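Local coordinates for protein type II secretion chaperone CpaB (Acinetobacter nosocomialis M2, PDB 6O38) that acts as the chaperone of the secreted metalloprotease CpaA, binding this type II secretion substrate in a chaperone-substrate complex, at residues I70-P74 against K75-L79. Residues are numbered along the deposited sequence; the frame is centred on the assembly and turned at random.
Sequences IKYDP and KVIEL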
ATOM      1  N   ILE G  70     -17.091   1.997 -11.827  1.00 73.36           N
ATOM      2  CA  ILE G  70     -16.251   1.585 -12.943  1.00 72.86           C
ATOM      3  C   ILE G  70     -16.942   0.479 -13.728  1.00 75.04           C
ATOM      4  O   ILE G  70     -17.788  -0.253 -13.211  1.00 76.95           O
ATOM      5  CB  ILE G  70     -14.854   1.105 -12.482  1.00 70.77           C
ATOM      6  CG1 ILE G  70     -14.983   0.048 -11.381  1.00 70.57           C
ATOM      7  CG2 ILE G  70     -14.001   2.282 -12.030  1.00 69.08           C
ATOM      8  CD1 ILE G  70     -14.809  -1.379 -11.860  1.00 70.94           C
ATOM      9  N   LYS G  71     -16.563   0.368 -14.999  1.00 75.12           N
ATOM     10  CA  LYS G  71     -16.979  -0.733 -15.855  1.00 76.85           C
ATOM     11  C   LYS G  71     -15.812  -1.697 -16.024  1.00 75.61           C
ATOM     12  O   LYS G  71     -14.653  -1.279 -16.092  1.00 73.77           O
ATOM     13  CB  LYS G  71     -17.453  -0.224 -17.218  1.00 77.54           C
ATOM     14  CG  LYS G  71     -18.007  -1.314 -18.124  1.00 79.55           C
ATOM     15  CD  LYS G  71     -18.800  -0.734 -19.283  1.00 82.87           C
ATOM     16  CE  LYS G  71     -19.437  -1.838 -20.111  1.00 86.39           C
ATOM     17  NZ  LYS G  71     -20.357  -1.299 -21.150  1.00 90.77           N
ATOM     18  N   TYR G  72     -16.122  -2.990 -16.090  1.00 77.14           N
ATOM     19  CA  TYR G  72     -15.098  -4.022 -16.062  1.00 76.06           C
ATOM     20  C   TYR G  72     -15.456  -5.149 -17.017  1.00 78.03           C
ATOM     21  O   TYR G  72     -16.619  -5.553 -17.109  1.00 80.34           O
ATOM     22  CB  TYR G  72     -14.921  -4.566 -14.639  1.00 75.08           C
ATOM     23  CG  TYR G  72     -14.058  -5.799 -14.537  1.00 74.51           C
ATOM     24  CD1 TYR G  72     -12.711  -5.759 -14.866  1.00 72.73           C
ATOM     25  CD2 TYR G  72     -14.589  -7.002 -14.089  1.00 76.11           C
ATOM     26  CE1 TYR G  72     -11.919  -6.886 -14.766  1.00 72.47           C
ATOM     27  CE2 TYR G  72     -13.806  -8.130 -13.983  1.00 75.84           C
ATOM     28  CZ  TYR G  72     -12.473  -8.068 -14.321  1.00 73.98           C
ATOM     29  OH  TYR G  72     -11.695  -9.195 -14.213  1.00 73.99           O
ATOM     30  N   ASP G  73     -14.450  -5.649 -17.724  1.00 79.49           N
ATOM     31  CA  ASP G  73     -14.603  -6.789 -18.627  1.00 81.24           C
ATOM     32  C   ASP G  73     -13.774  -7.945 -18.090  1.00 80.52           C
ATOM     33  O   ASP G  73     -12.531  -7.877 -18.118  1.00 78.80           O
ATOM     34  CB  ASP G  73     -14.169  -6.424 -20.046  1.00 81.61           C
ATOM     35  CG  ASP G  73     -14.672  -7.409 -21.089  1.00 84.43           C
ATOM     36  OD1 ASP G  73     -14.743  -8.620 -20.794  1.00 85.40           O
ATOM     37  OD2 ASP G  73     -15.001  -6.967 -22.210  1.00 87.22           O
ATOM     38  N   PRO G  74     -14.397  -9.019 -17.592  1.00 79.53           N
ATOM     39  CA  PRO G  74     -13.615 -10.126 -17.018  1.00 78.95           C
ATOM     40  C   PRO G  74     -12.814 -10.912 -18.042  1.00 80.20           C
ATOM     41  O   PRO G  74     -11.917 -11.668 -17.647  1.00 79.73           O
ATOM     42  CB  PRO G  74     -14.687 -11.006 -16.362  1.00 80.98           C
ATOM     43  CG  PRO G  74     -15.927 -10.720 -17.142  1.00 83.31           C
ATOM     44  CD  PRO G  74     -15.847  -9.267 -17.520  1.00 82.02           C
ATOM     45  N   LYS G  75     -13.099 -10.760 -19.335  1.00 83.04           N
ATOM     46  CA  LYS G  75     -12.370 -11.494 -20.360  1.00 85.75           C
ATOM     47  C   LYS G  75     -10.984 -10.920 -20.623  1.00 83.73           C
ATOM     48  O   LYS G  75     -10.137 -11.619 -21.189  1.00 85.43           O
ATOM     49  CB  LYS G  75     -13.181 -11.516 -21.658  1.00 89.96           C
ATOM     50  CG  LYS G  75     -14.552 -12.154 -21.503  1.00 92.65           C
ATOM     51  CD  LYS G  75     -15.471 -11.803 -22.660  1.00 96.45           C
ATOM     52  CE  LYS G  75     -16.860 -12.385 -22.445  1.00 99.19           C
ATOM     53  NZ  LYS G  75     -17.826 -11.929 -23.482  1.00103.01           N
ATOM     54  N   VAL G  76     -10.735  -9.670 -20.228  1.00 81.17           N
ATOM     55  CA  VAL G  76      -9.428  -9.062 -20.458  1.00 79.84           C
ATOM     56  C   VAL G  76      -8.367  -9.714 -19.578  1.00 78.76           C
ATOM     57  O   VAL G  76      -7.266 -10.030 -20.041  1.00 79.01           O
ATOM     58  CB  VAL G  76      -9.501  -7.541 -20.232  1.00 78.55           C
ATOM     59  CG1 VAL G  76      -8.105  -6.937 -20.200  1.00 77.37           C
ATOM     60  CG2 VAL G  76     -10.342  -6.887 -21.317  1.00 79.92           C
ATOM     61  N   ILE G  77      -8.681  -9.929 -18.297  1.00 77.92           N
ATOM     62  CA  ILE G  77      -7.703 -10.525 -17.392  1.00 76.97           C
ATOM     63  C   ILE G  77      -7.524 -12.011 -17.686  1.00 78.32           C
ATOM     64  O   ILE G  77      -6.423 -12.553 -17.527  1.00 78.03           O
ATOM     65  CB  ILE G  77      -8.115 -10.281 -15.927  1.00 75.86           C
ATOM     66  CG1 ILE G  77      -7.073 -10.859 -14.966  1.00 75.01           C
ATOM     67  CG2 ILE G  77      -9.481 -10.879 -15.646  1.00 77.30           C
ATOM     68  CD1 ILE G  77      -5.694 -10.262 -15.126  1.00 74.04           C
ATOM     69  N   GLU G  78      -8.585 -12.690 -18.130  1.00 79.64           N
ATOM     70  CA  GLU G  78      -8.495 -14.118 -18.410  1.00 83.17           C
ATOM     71  C   GLU G  78      -7.593 -14.421 -19.599  1.00 85.67           C
ATOM     72  O   GLU G  78      -7.106 -15.550 -19.719  1.00 88.33           O
ATOM     73  CB  GLU G  78      -9.890 -14.695 -18.649  1.00 86.02           C
ATOM     74  CG  GLU G  78     -10.788 -14.655 -17.424  1.00 84.22           C
ATOM     75  CD  GLU G  78     -12.234 -14.966 -17.748  1.00 86.92           C
ATOM     76  OE1 GLU G  78     -12.528 -15.290 -18.919  1.00 90.46           O
ATOM     77  OE2 GLU G  78     -13.080 -14.883 -16.834  1.00 85.76           O
ATOM     78  N   LEU G  79      -7.362 -13.447 -20.476  1.00 85.19           N
ATOM     79  CA  LEU G  79      -6.440 -13.607 -21.592  1.00 87.43           C
ATOM     80  C   LEU G  79      -5.020 -13.181 -21.247  1.00 84.87           C
ATOM     81  O   LEU G  79      -4.154 -13.191 -22.129  1.00 86.43           O
ATOM     82  CB  LEU G  79      -6.939 -12.815 -22.806  1.00 88.89           C
ATOM     83  CG  LEU G  79      -8.256 -13.288 -23.423  1.00 92.58           C
ATOM     84  CD1 LEU G  79      -8.679 -12.367 -24.558  1.00 94.01           C
ATOM     85  CD2 LEU G  79      -8.133 -14.723 -23.911  1.00 97.10           C
TER
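Asp-73 and Val-76 meet through the backbone where the chain, extended through Ile-70 and Lys-71, coils from Pro-74 onward: psi changes from 111° at Asp-73 to -15° at Pro-74. Val-76 N donates to Asp-73 O over 3.3 Å, and Leu-79 N makes only weak bonds, to Lys-75 O and Val-76 O, so the turn is loosely hydrogen-bonded. Asp-73 is the N-cap. A chi1 of -163° sets CG of Asp-73 trans to the backbone N, and OD1 accepts from Lys-75 N at 3.1 Å, on the anti side and tilted from the carboxylate plane. The aliphatic start of Lys-75 lies across the same oxygen, CB 3.4 Å from Asp-73 OD1, while its extended chain carries the ammonium onward. This capped turn links strand 68-72 of the antiparallel sheet to the short helix 74-78. On the buried side, Ile-77 CG2 reaches the Tyr-72 ring at its edge, near the ring plane, and lies 4.3 Å from CZ of Tyr-72. Pro-74 N sits over one face of that ring, offset toward its rim. Gln-132 on strand 127-133 hydrogen-bonds the Tyr-72 hydroxyl through OE1, and its NE2 makes a weak bond to Pro-74 O.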